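Local coordinates for fimbriae-associated protein FAP1 (Streptococcus parasanguinis, PDB 2X12) that forms serine-rich, cell-wall-anchored fimbriae that probably mediate bacterial adhesion and biofilm formation, with adhesion modulated by pH, at residues Q162-G167 / Q316-V321; V195-T200 / T266-T271; E255-G260 / P299-D304. All blocks are in the same frame, centred on the assembly; numbering follows the deposited sequence.

Overall arrangement
Two antiparallel sheets packed face to face, without any helix, set the places of the three contacts. Contact 2 is the regular one: neighbouring strands of one sheet pair through backbone bonds and send one row of side chains against the other sheet. Contact 3 is mostly buried and belongs to that second sheet, where a loop lies on the face turned away from contact 2 and is held by a glutamate and hydrophobic packing; its strand 254-263 directly precedes strand 268-276 of contact 2. Contact 1 reaches the same sheet as contact 3, through strand 162-163, but lies nearer the surface; a single bridge ties the end of this short strand to a separate hairpin, with aromatic rings round it.

Contact 1. Residues Q162-G167 / Q316-V321; sequences QYYWAG and QTAPYV
The ring of Tyr320 leaves its backbone with CG lodged between N and the carbonyl carbon (chi1 61°), a rotation that offers one face to Ala166. CB of Ala166 stands 3.9 Å from the centroid of the Tyr320 ring and almost over its centre, a CH-pi contact for which a single methyl is a good size. Tyr164 takes a different rotation, with CG anti to the carbonyl carbon (chi1 -59°), and its ring reaches across to Ala318: CE2 of Tyr164 is 3.7 Å from CB of Ala318. The carbonyl oxygen of Pro319 meets the same tyrosine ring at its edge, in the ring plane.

Between these side chains the backbones form one isolated beta bridge, Tyr164 with Tyr320. Tyr164 N donates to Pro319 O at 3.0 Å, and Val321 N donates to Tyr164 O, also at 3.0 Å. Both bonds thus go to the residues flanking Tyr320, the pattern of a parallel bridge, but the segments run 68° apart and diverge from it. Proline has no N-H with which the pairing might have continued; CG of its ring lies 3.3 Å from the carbonyl oxygen, Gln162 O. The Tyr163 side chain crosses that of Pro319 at about a right angle, CD1 to CG 4.1 Å. The other edge of strand 318-322 pairs with strand 307-311, through Ala318 with Gly311 and Tyr320 with Asn309, while the backbone of Tyr163 bonds to that of Gly332 in strand 330-336. The six-membered ring of Trp165 brings CE3 to 3.4 Å from Val321 O, and Ile330 touches the side chains of Trp165 and Val321.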
loop_
_atom_site.group_PDB
_atom_site.type_symbol
_atom_site.label_atom_id
_atom_site.label_comp_id
_atom_site.label_asym_id
_atom_site.label_seq_id
_atom_site.Cartn_x
_atom_site.Cartn_y
_atom_site.Cartn_z
ATOM N N GLN A 162 4.315 -9.194 2.744
ATOM C CA GLN A 162 4.236 -8.547 1.443
ATOM C C GLN A 162 3.164 -9.283 0.669
ATOM O O GLN A 162 3.018 -10.495 0.806
ATOM C CB GLN A 162 5.571 -8.586 0.698
ATOM C CG GLN A 162 5.549 -7.625 -0.506
ATOM C CD GLN A 162 6.903 -6.942 -0.845
ATOM O OE1 GLN A 162 7.974 -7.356 -0.375
ATOM N NE2 GLN A 162 6.843 -5.884 -1.686
ATOM N N TYR A 163 2.434 -8.550 -0.145
ATOM C CA TYR A 163 1.296 -9.078 -0.861
ATOM C C TYR A 163 1.467 -8.889 -2.356
ATOM O O TYR A 163 1.803 -7.773 -2.787
ATOM C CB TYR A 163 0.074 -8.330 -0.434
ATOM C CG TYR A 163 -0.411 -8.629 0.971
ATOM C CD1 TYR A 163 -1.275 -9.679 1.229
ATOM C CD2 TYR A 163 -0.076 -7.825 2.026
ATOM C CE1 TYR A 163 -1.766 -9.940 2.509
ATOM C CE2 TYR A 163 -0.584 -8.074 3.319
ATOM C CZ TYR A 163 -1.416 -9.145 3.551
ATOM O OH TYR A 163 -1.904 -9.404 4.813
ATOM N N TYR A 164 1.226 -9.943 -3.138
ATOM C CA TYR A 164 1.534 -9.916 -4.544
ATOM C C TYR A 164 0.251 -9.949 -5.355
ATOM O O TYR A 164 -0.848 -9.877 -4.821
ATOM C CB TYR A 164 2.447 -11.079 -4.911
ATOM C CG TYR A 164 3.756 -11.069 -4.141
ATOM C CD1 TYR A 164 4.956 -10.663 -4.730
ATOM C CD2 TYR A 164 3.789 -11.470 -2.808
ATOM C CE1 TYR A 164 6.172 -10.661 -3.989
ATOM C CE2 TYR A 164 4.972 -11.468 -2.064
ATOM C CZ TYR A 164 6.165 -11.057 -2.643
ATOM O OH TYR A 164 7.286 -11.053 -1.828
ATOM N N TRP A 165 0.383 -10.050 -6.664
ATOM C CA TRP A 165 -0.766 -10.145 -7.551
ATOM C C TRP A 165 -0.578 -11.325 -8.522
ATOM O O TRP A 165 0.386 -11.389 -9.274
ATOM C CB TRP A 165 -0.914 -8.815 -8.292
ATOM C CG TRP A 165 -1.894 -8.773 -9.382
ATOM C CD1 TRP A 165 -1.639 -8.879 -10.702
ATOM C CD2 TRP A 165 -3.295 -8.575 -9.255
ATOM N NE1 TRP A 165 -2.791 -8.794 -11.419
ATOM C CE2 TRP A 165 -3.834 -8.608 -10.556
ATOM C CE3 TRP A 165 -4.162 -8.424 -8.163
ATOM C CZ2 TRP A 165 -5.187 -8.469 -10.804
ATOM C CZ3 TRP A 165 -5.494 -8.294 -8.410
ATOM C CH2 TRP A 165 -6.001 -8.317 -9.730
ATOM N N ALA A 166 -1.470 -12.292 -8.427
ATOM C CA ALA A 166 -1.730 -13.223 -9.517
ATOM C C ALA A 166 -2.896 -12.587 -10.168
ATOM O O ALA A 166 -3.753 -12.014 -9.450
ATOM C CB ALA A 166 -2.167 -14.602 -9.010
ATOM N N GLY A 167 -2.962 -12.701 -11.487
ATOM C CA GLY A 167 -4.099 -12.142 -12.205
ATOM C C GLY A 167 -4.984 -13.327 -12.410
ATOM O O GLY A 167 -5.510 -13.877 -11.445
ATOM N N GLN A 316 8.667 -19.199 -2.369
ATOM C CA GLN A 316 8.171 -19.092 -0.992
ATOM C C GLN A 316 6.733 -19.664 -0.978
ATOM O O GLN A 316 6.426 -20.659 -1.623
ATOM C CB GLN A 316 8.182 -17.607 -0.506
ATOM C CG GLN A 316 9.436 -16.681 -0.888
ATOM C CD GLN A 316 10.643 -16.627 0.151
ATOM O OE1 GLN A 316 10.686 -15.719 1.025
ATOM N NE2 GLN A 316 11.627 -17.554 0.007
ATOM N N THR A 317 5.875 -19.059 -0.191
ATOM C CA THR A 317 4.471 -19.253 -0.298
ATOM C C THR A 317 4.115 -17.844 -0.040
ATOM O O THR A 317 4.250 -17.345 1.068
ATOM C CB THR A 317 3.917 -20.179 0.762
ATOM O OG1 THR A 317 4.832 -20.181 1.866
ATOM C CG2 THR A 317 3.683 -21.630 0.166
ATOM N N ALA A 318 3.771 -17.177 -1.120
ATOM C CA ALA A 318 3.548 -15.765 -1.107
ATOM C C ALA A 318 2.069 -15.531 -1.244
ATOM O O ALA A 318 1.441 -15.998 -2.183
ATOM C CB ALA A 318 4.289 -15.134 -2.280
ATOM N N PRO A 319 1.503 -14.781 -0.331
ATOM C CA PRO A 319 0.101 -14.486 -0.477
ATOM C C PRO A 319 -0.172 -13.511 -1.620
ATOM O O PRO A 319 0.599 -12.592 -1.849
ATOM C CB PRO A 319 -0.228 -13.799 0.848
ATOM C CG PRO A 319 0.998 -13.055 1.154
ATOM C CD PRO A 319 2.149 -13.890 0.635
ATOM N N TYR A 320 -1.292 -13.678 -2.301
ATOM C CA TYR A 320 -1.667 -12.703 -3.305
ATOM C C TYR A 320 -3.049 -12.210 -3.088
ATOM O O TYR A 320 -3.849 -12.936 -2.491
ATOM C CB TYR A 320 -1.536 -13.279 -4.713
ATOM C CG TYR A 320 -2.369 -14.472 -5.046
ATOM C CD1 TYR A 320 -1.841 -15.750 -4.949
ATOM C CD2 TYR A 320 -3.651 -14.328 -5.534
ATOM C CE1 TYR A 320 -2.585 -16.860 -5.285
ATOM C CE2 TYR A 320 -4.411 -15.436 -5.877
ATOM C CZ TYR A 320 -3.871 -16.697 -5.760
ATOM O OH TYR A 320 -4.612 -17.800 -6.092
ATOM N N VAL A 321 -3.330 -10.997 -3.595
ATOM C CA VAL A 321 -4.680 -10.398 -3.522
ATOM C C VAL A 321 -5.596 -10.708 -4.708
ATOM O O VAL A 321 -5.159 -10.711 -5.880
ATOM C CB VAL A 321 -4.597 -8.874 -3.425
ATOM C CG1 VAL A 321 -6.012 -8.267 -3.476
ATOM C CG2 VAL A 321 -3.855 -8.464 -2.154
#

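Contact 2. Residues V195-T200 / T266-T271; sequences VEYDPT and TKHTIT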
loop_
_atom_site.group_PDB
_atom_site.type_symbol
_atom_site.label_atom_id
_atom_site.label_comp_id
_atom_site.label_asym_id
_atom_site.label_seq_id
_atom_site.Cartn_x
_atom_site.Cartn_y
_atom_site.Cartn_z
ATOM N N VAL A 195 5.329 5.142 -1.209
ATOM C CA VAL A 195 5.174 3.871 -1.911
ATOM C C VAL A 195 5.441 4.127 -3.387
ATOM O O VAL A 195 4.957 5.090 -3.998
ATOM C CB VAL A 195 3.765 3.253 -1.707
ATOM C CG1 VAL A 195 3.592 1.973 -2.502
ATOM C CG2 VAL A 195 3.519 2.979 -0.229
ATOM N N GLU A 196 6.283 3.285 -3.941
ATOM C CA GLU A 196 6.598 3.349 -5.332
ATOM C C GLU A 196 5.908 2.176 -5.952
ATOM O O GLU A 196 6.358 1.041 -5.786
ATOM C CB GLU A 196 8.091 3.233 -5.538
ATOM C CG GLU A 196 8.894 4.421 -5.001
ATOM C CD GLU A 196 8.593 5.773 -5.676
ATOM O OE1 GLU A 196 7.673 5.845 -6.541
ATOM O OE2 GLU A 196 9.293 6.767 -5.318
ATOM N N TYR A 197 4.809 2.483 -6.639
ATOM C CA TYR A 197 3.954 1.541 -7.348
ATOM C C TYR A 197 4.331 1.469 -8.827
ATOM O O TYR A 197 4.479 2.489 -9.477
ATOM C CB TYR A 197 2.514 2.025 -7.205
ATOM C CG TYR A 197 1.396 1.153 -7.762
ATOM C CD1 TYR A 197 1.403 -0.226 -7.648
ATOM C CD2 TYR A 197 0.274 1.738 -8.321
ATOM C CE1 TYR A 197 0.316 -0.989 -8.094
ATOM C CE2 TYR A 197 -0.819 0.985 -8.776
ATOM C CZ TYR A 197 -0.800 -0.380 -8.673
ATOM O OH TYR A 197 -1.877 -1.120 -9.172
ATOM N N ASP A 198 4.498 0.256 -9.344
ATOM C CA ASP A 198 4.805 0.024 -10.763
ATOM C C ASP A 198 3.948 -1.055 -11.399
ATOM O O ASP A 198 4.338 -2.195 -11.494
ATOM C CB ASP A 198 6.270 -0.381 -10.921
ATOM C CG ASP A 198 6.659 -0.561 -12.366
ATOM O OD1 ASP A 198 6.009 0.063 -13.246
ATOM O OD2 ASP A 198 7.605 -1.333 -12.625
ATOM N N PRO A 199 2.773 -0.702 -11.852
ATOM C CA PRO A 199 1.906 -1.711 -12.420
ATOM C C PRO A 199 2.265 -2.030 -13.861
ATOM O O PRO A 199 1.700 -2.898 -14.478
ATOM C CB PRO A 199 0.526 -1.070 -12.306
ATOM C CG PRO A 199 0.778 0.347 -12.283
ATOM C CD PRO A 199 2.060 0.541 -11.582
ATOM N N THR A 200 3.239 -1.310 -14.351
ATOM C CA THR A 200 3.729 -1.397 -15.690
ATOM C C THR A 200 4.040 -2.778 -16.169
ATOM O O THR A 200 3.957 -3.028 -17.363
ATOM C CB THR A 200 4.963 -0.514 -15.744
ATOM O OG1 THR A 200 4.488 0.801 -16.005
ATOM C CG2 THR A 200 6.066 -0.965 -16.763
ATOM N N THR A 266 1.174 3.743 -15.964
ATOM C CA THR A 266 2.520 4.239 -15.615
ATOM C C THR A 266 2.843 3.970 -14.155
ATOM O O THR A 266 1.927 3.712 -13.352
ATOM C CB THR A 266 2.650 5.776 -15.767
ATOM O OG1 THR A 266 1.874 6.420 -14.745
ATOM C CG2 THR A 266 2.215 6.261 -17.137
ATOM N N LYS A 267 4.140 4.081 -13.838
ATOM C CA LYS A 267 4.651 4.142 -12.468
ATOM C C LYS A 267 3.944 5.219 -11.734
ATOM O O LYS A 267 3.573 6.188 -12.335
ATOM C CB LYS A 267 6.127 4.517 -12.456
ATOM C CG LYS A 267 7.036 3.433 -13.014
ATOM C CD LYS A 267 8.523 3.817 -12.919
ATOM C CE LYS A 267 9.433 2.588 -13.222
ATOM N NZ LYS A 267 10.859 2.984 -13.498
ATOM N N HIS A 268 3.800 5.079 -10.428
ATOM C CA HIS A 268 3.215 6.128 -9.618
ATOM C C HIS A 268 3.917 6.229 -8.307
ATOM O O HIS A 268 4.543 5.284 -7.904
ATOM C CB HIS A 268 1.775 5.817 -9.375
ATOM C CG HIS A 268 0.938 5.919 -10.596
ATOM N ND1 HIS A 268 0.576 7.132 -11.140
ATOM C CD2 HIS A 268 0.392 4.967 -11.391
ATOM C CE1 HIS A 268 -0.172 6.921 -12.213
ATOM N NE2 HIS A 268 -0.298 5.616 -12.390
ATOM N N THR A 269 3.803 7.373 -7.650
ATOM C CA THR A 269 4.465 7.622 -6.380
ATOM C C THR A 269 3.441 8.104 -5.417
ATOM O O THR A 269 2.967 9.223 -5.531
ATOM C CB THR A 269 5.521 8.700 -6.549
ATOM O OG1 THR A 269 6.446 8.269 -7.549
ATOM C CG2 THR A 269 6.264 8.992 -5.234
ATOM N N ILE A 270 3.093 7.246 -4.477
ATOM C CA ILE A 270 2.047 7.522 -3.499
ATOM C C ILE A 270 2.717 7.923 -2.213
ATOM O O ILE A 270 3.667 7.279 -1.804
ATOM C CB ILE A 270 1.248 6.250 -3.209
ATOM C CG1 ILE A 270 0.847 5.549 -4.524
ATOM C CG2 ILE A 270 0.009 6.539 -2.336
ATOM C CD1 ILE A 270 0.494 4.054 -4.361
ATOM N N THR A 271 2.234 8.986 -1.586
ATOM C CA THR A 271 2.777 9.464 -0.317
ATOM C C THR A 271 1.662 9.946 0.614
ATOM O O THR A 271 0.609 10.453 0.172
ATOM C CB THR A 271 3.683 10.649 -0.493
ATOM O OG1 THR A 271 2.915 11.712 -1.038
ATOM C CG2 THR A 271 4.781 10.325 -1.401
#
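The rings of Tyr197 and His268 come together obliquely, and Pro199 CD, from the tyrosine's own segment, sits 3.8 Å above the Tyr197 ring, over its centre. Both rings anchor their polar ends beyond the contact: Tyr197 OH bonds to Ala329 O and Thr294 OG1, and His268 ND1 to Asp236 OD2. The two residue types suit the place because each combines a ring that packs in the buried face with a polar atom that finds a partner there. Strands 190-197 and 268-276 are antiparallel neighbours in one sheet of a beta sandwich. Val195 with Ile270 and Tyr197 with His268 are hydrogen-bonded pairs; Val195 N donates to Ile270 O at 2.8 Å, and His268 N to Tyr197 O at 2.8 Å. These four residues share the face turned to the second sheet, where Ile270 CD1 packs 4.0 Å from Tyr197 CB. From that sheet Met290 meets Val195, Ala292 meets Tyr197 and Ile270, Ile217 meets Ile270, and Thr215 meets Tyr197 and His268. Glu196 and Thr269, a non-hydrogen-bonded pair, occupy the other, more polar face. Glu196 bends at chi2 (-63°), and the Thr269 hydroxyl OG1 donates to the syn lone pair of Glu196 OE1 at 2.9 Å.

Contact 3. Residues E255-G260 / P299-D304; sequences EYVSKG and PHFYED
A long loop that follows strand 287-295 folds back over strand 254-263 of the second sheet, and residues 299-304 of it are pinned there by Glu255 and Val257, alternate residues of the strand that both point at the loop. Glu255 supplies the polar link. OE1 of Glu255 accepts from the backbone N of Glu303 at 2.6 Å, met on the syn side but 33° out of the carboxylate plane. A glutamate suits this place because its chain is long enough to carry an acceptor past Phe301 to a backbone amide, while its methylenes remain available for packing: CG of Glu255 lies 3.8 Å from CE2 of Phe301. The two side chains cross at about a right angle. Phe301 has CG between its N and carbonyl carbon (chi1 59°), which brings the ring back over the strand. There CG2 of Val257 lies over one face, 3.9 Å from the centroid of the Phe301 ring, in a CH-pi contact, and CG1 of Val257 is 3.6 Å from Pro299 O. A branched valine thus fills two neighbouring places with its two methyls. The carboxylate of Glu303 turns away to the backbone N-H groups of Asn324 and Asp325, leaving Glu303 OE1 6.2 Å from Glu255 OE1. Strand 254-263 itself runs between strands 212-220 and 240-243, its backbone bonded at Tyr256 to Ile217 and at Glu255 to Val243. The intervening Tyr256 points away from the loop, onto Pro230 and Val233 of strand 227-235 in the facing sheet.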
loop_
_atom_site.group_PDB
_atom_site.type_symbol
_atom_site.label_atom_id
_atom_site.label_comp_id
_atom_site.label_asym_id
_atom_site.label_seq_id
_atom_site.Cartn_x
_atom_site.Cartn_y
_atom_site.Cartn_z
ATOM N N GLU A 255 -9.856 3.770 0.843
ATOM C CA GLU A 255 -9.118 3.843 -0.425
ATOM C C GLU A 255 -9.027 5.333 -0.736
ATOM O O GLU A 255 -10.023 6.027 -0.770
ATOM C CB GLU A 255 -9.749 3.022 -1.595
ATOM C CG GLU A 255 -8.730 2.703 -2.781
ATOM C CD GLU A 255 -8.080 1.318 -2.672
ATOM O OE1 GLU A 255 -8.860 0.451 -2.182
ATOM O OE2 GLU A 255 -6.855 1.061 -3.044
ATOM N N TYR A 256 -7.809 5.813 -0.913
ATOM C CA TYR A 256 -7.578 7.151 -1.388
ATOM C C TYR A 256 -7.296 7.023 -2.878
ATOM O O TYR A 256 -6.364 6.328 -3.284
ATOM C CB TYR A 256 -6.406 7.722 -0.622
ATOM C CG TYR A 256 -6.687 7.733 0.850
ATOM C CD1 TYR A 256 -7.289 8.825 1.451
ATOM C CD2 TYR A 256 -6.455 6.632 1.619
ATOM C CE1 TYR A 256 -7.614 8.838 2.767
ATOM C CE2 TYR A 256 -6.782 6.634 2.975
ATOM C CZ TYR A 256 -7.364 7.768 3.525
ATOM O OH TYR A 256 -7.688 7.859 4.847
ATOM N N VAL A 257 -8.156 7.606 -3.696
ATOM C CA VAL A 257 -8.064 7.393 -5.134
ATOM C C VAL A 257 -7.664 8.692 -5.792
ATOM O O VAL A 257 -7.997 9.755 -5.290
ATOM C CB VAL A 257 -9.377 6.942 -5.706
ATOM C CG1 VAL A 257 -9.296 6.947 -7.192
ATOM C CG2 VAL A 257 -9.680 5.578 -5.208
ATOM N N SER A 258 -6.939 8.627 -6.899
ATOM C CA SER A 258 -6.480 9.864 -7.517
ATOM C C SER A 258 -7.650 10.677 -8.090
ATOM O O SER A 258 -8.686 10.121 -8.545
ATOM C CB SER A 258 -5.483 9.586 -8.626
ATOM O OG SER A 258 -6.014 8.683 -9.539
ATOM N N LYS A 259 -7.487 11.993 -8.037
ATOM C CA LYS A 259 -8.486 12.885 -8.567
ATOM C C LYS A 259 -8.379 12.893 -10.070
ATOM O O LYS A 259 -9.394 12.984 -10.776
ATOM C CB LYS A 259 -8.311 14.302 -8.017
ATOM C CG LYS A 259 -8.983 14.493 -6.650
ATOM C CD LYS A 259 -9.416 15.955 -6.281
ATOM C CE LYS A 259 -9.560 16.076 -4.707
ATOM N NZ LYS A 259 -10.044 17.407 -4.210
ATOM N N GLY A 260 -7.149 12.788 -10.565
ATOM C CA GLY A 260 -6.916 12.768 -12.003
ATOM C C GLY A 260 -6.571 11.376 -12.507
ATOM O O GLY A 260 -6.158 10.467 -11.734
ATOM N N PRO A 299 -13.332 5.319 -11.080
ATOM C CA PRO A 299 -12.679 5.905 -9.877
ATOM C C PRO A 299 -13.262 5.502 -8.530
ATOM O O PRO A 299 -12.780 5.989 -7.491
ATOM C CB PRO A 299 -12.924 7.394 -10.058
ATOM C CG PRO A 299 -14.229 7.459 -10.747
ATOM C CD PRO A 299 -14.273 6.275 -11.687
ATOM N N HIS A 300 -14.290 4.657 -8.536
ATOM C CA HIS A 300 -14.938 4.263 -7.318
ATOM C C HIS A 300 -14.614 2.823 -7.009
ATOM O O HIS A 300 -15.292 1.903 -7.446
ATOM C CB HIS A 300 -16.429 4.438 -7.444
ATOM C CG HIS A 300 -17.148 4.378 -6.137
ATOM N ND1 HIS A 300 -17.015 5.349 -5.162
ATOM C CD2 HIS A 300 -18.019 3.462 -5.648
ATOM C CE1 HIS A 300 -17.791 5.034 -4.137
ATOM N NE2 HIS A 300 -18.398 3.890 -4.398
ATOM N N PHE A 301 -13.575 2.622 -6.219
ATOM C CA PHE A 301 -13.194 1.263 -5.875
ATOM C C PHE A 301 -12.622 1.121 -4.480
ATOM O O PHE A 301 -12.091 2.073 -3.951
ATOM C CB PHE A 301 -12.212 0.729 -6.905
ATOM C CG PHE A 301 -10.968 1.527 -7.033
ATOM C CD1 PHE A 301 -10.929 2.624 -7.860
ATOM C CD2 PHE A 301 -9.851 1.164 -6.369
ATOM C CE1 PHE A 301 -9.788 3.361 -8.005
ATOM C CE2 PHE A 301 -8.701 1.889 -6.509
ATOM C CZ PHE A 301 -8.663 2.986 -7.344
ATOM N N TYR A 302 -12.743 -0.076 -3.908
ATOM C CA TYR A 302 -12.252 -0.313 -2.559
ATOM C C TYR A 302 -11.596 -1.656 -2.600
ATOM O O TYR A 302 -12.275 -2.658 -2.612
ATOM C CB TYR A 302 -13.404 -0.276 -1.572
ATOM C CG TYR A 302 -13.069 -0.267 -0.093
ATOM C CD1 TYR A 302 -12.833 0.899 0.585
ATOM C CD2 TYR A 302 -13.088 -1.413 0.643
ATOM C CE1 TYR A 302 -12.554 0.904 1.927
ATOM C CE2 TYR A 302 -12.829 -1.406 2.010
ATOM C CZ TYR A 302 -12.564 -0.252 2.634
ATOM O OH TYR A 302 -12.347 -0.275 3.993
ATOM N N GLU A 303 -10.278 -1.661 -2.716
ATOM C CA GLU A 303 -9.488 -2.880 -2.763
ATOM C C GLU A 303 -8.652 -2.869 -1.508
ATOM O O GLU A 303 -7.534 -2.336 -1.471
ATOM C CB GLU A 303 -8.641 -2.885 -4.020
ATOM C CG GLU A 303 -9.475 -2.808 -5.299
ATOM C CD GLU A 303 -10.432 -4.014 -5.490
ATOM O OE1 GLU A 303 -10.205 -5.056 -4.792
ATOM O OE2 GLU A 303 -11.402 -3.889 -6.312
ATOM N N ASP A 304 -9.315 -3.337 -0.447
ATOM C CA ASP A 304 -8.684 -3.761 0.806
ATOM C C ASP A 304 -8.141 -5.076 0.388
ATOM O O ASP A 304 -8.327 -5.446 -0.793
ATOM C CB ASP A 304 -9.719 -3.937 1.911
ATOM C CG ASP A 304 -10.829 -4.937 1.557
ATOM O OD1 ASP A 304 -10.685 -5.671 0.564
ATOM O OD2 ASP A 304 -11.860 -5.010 2.302
#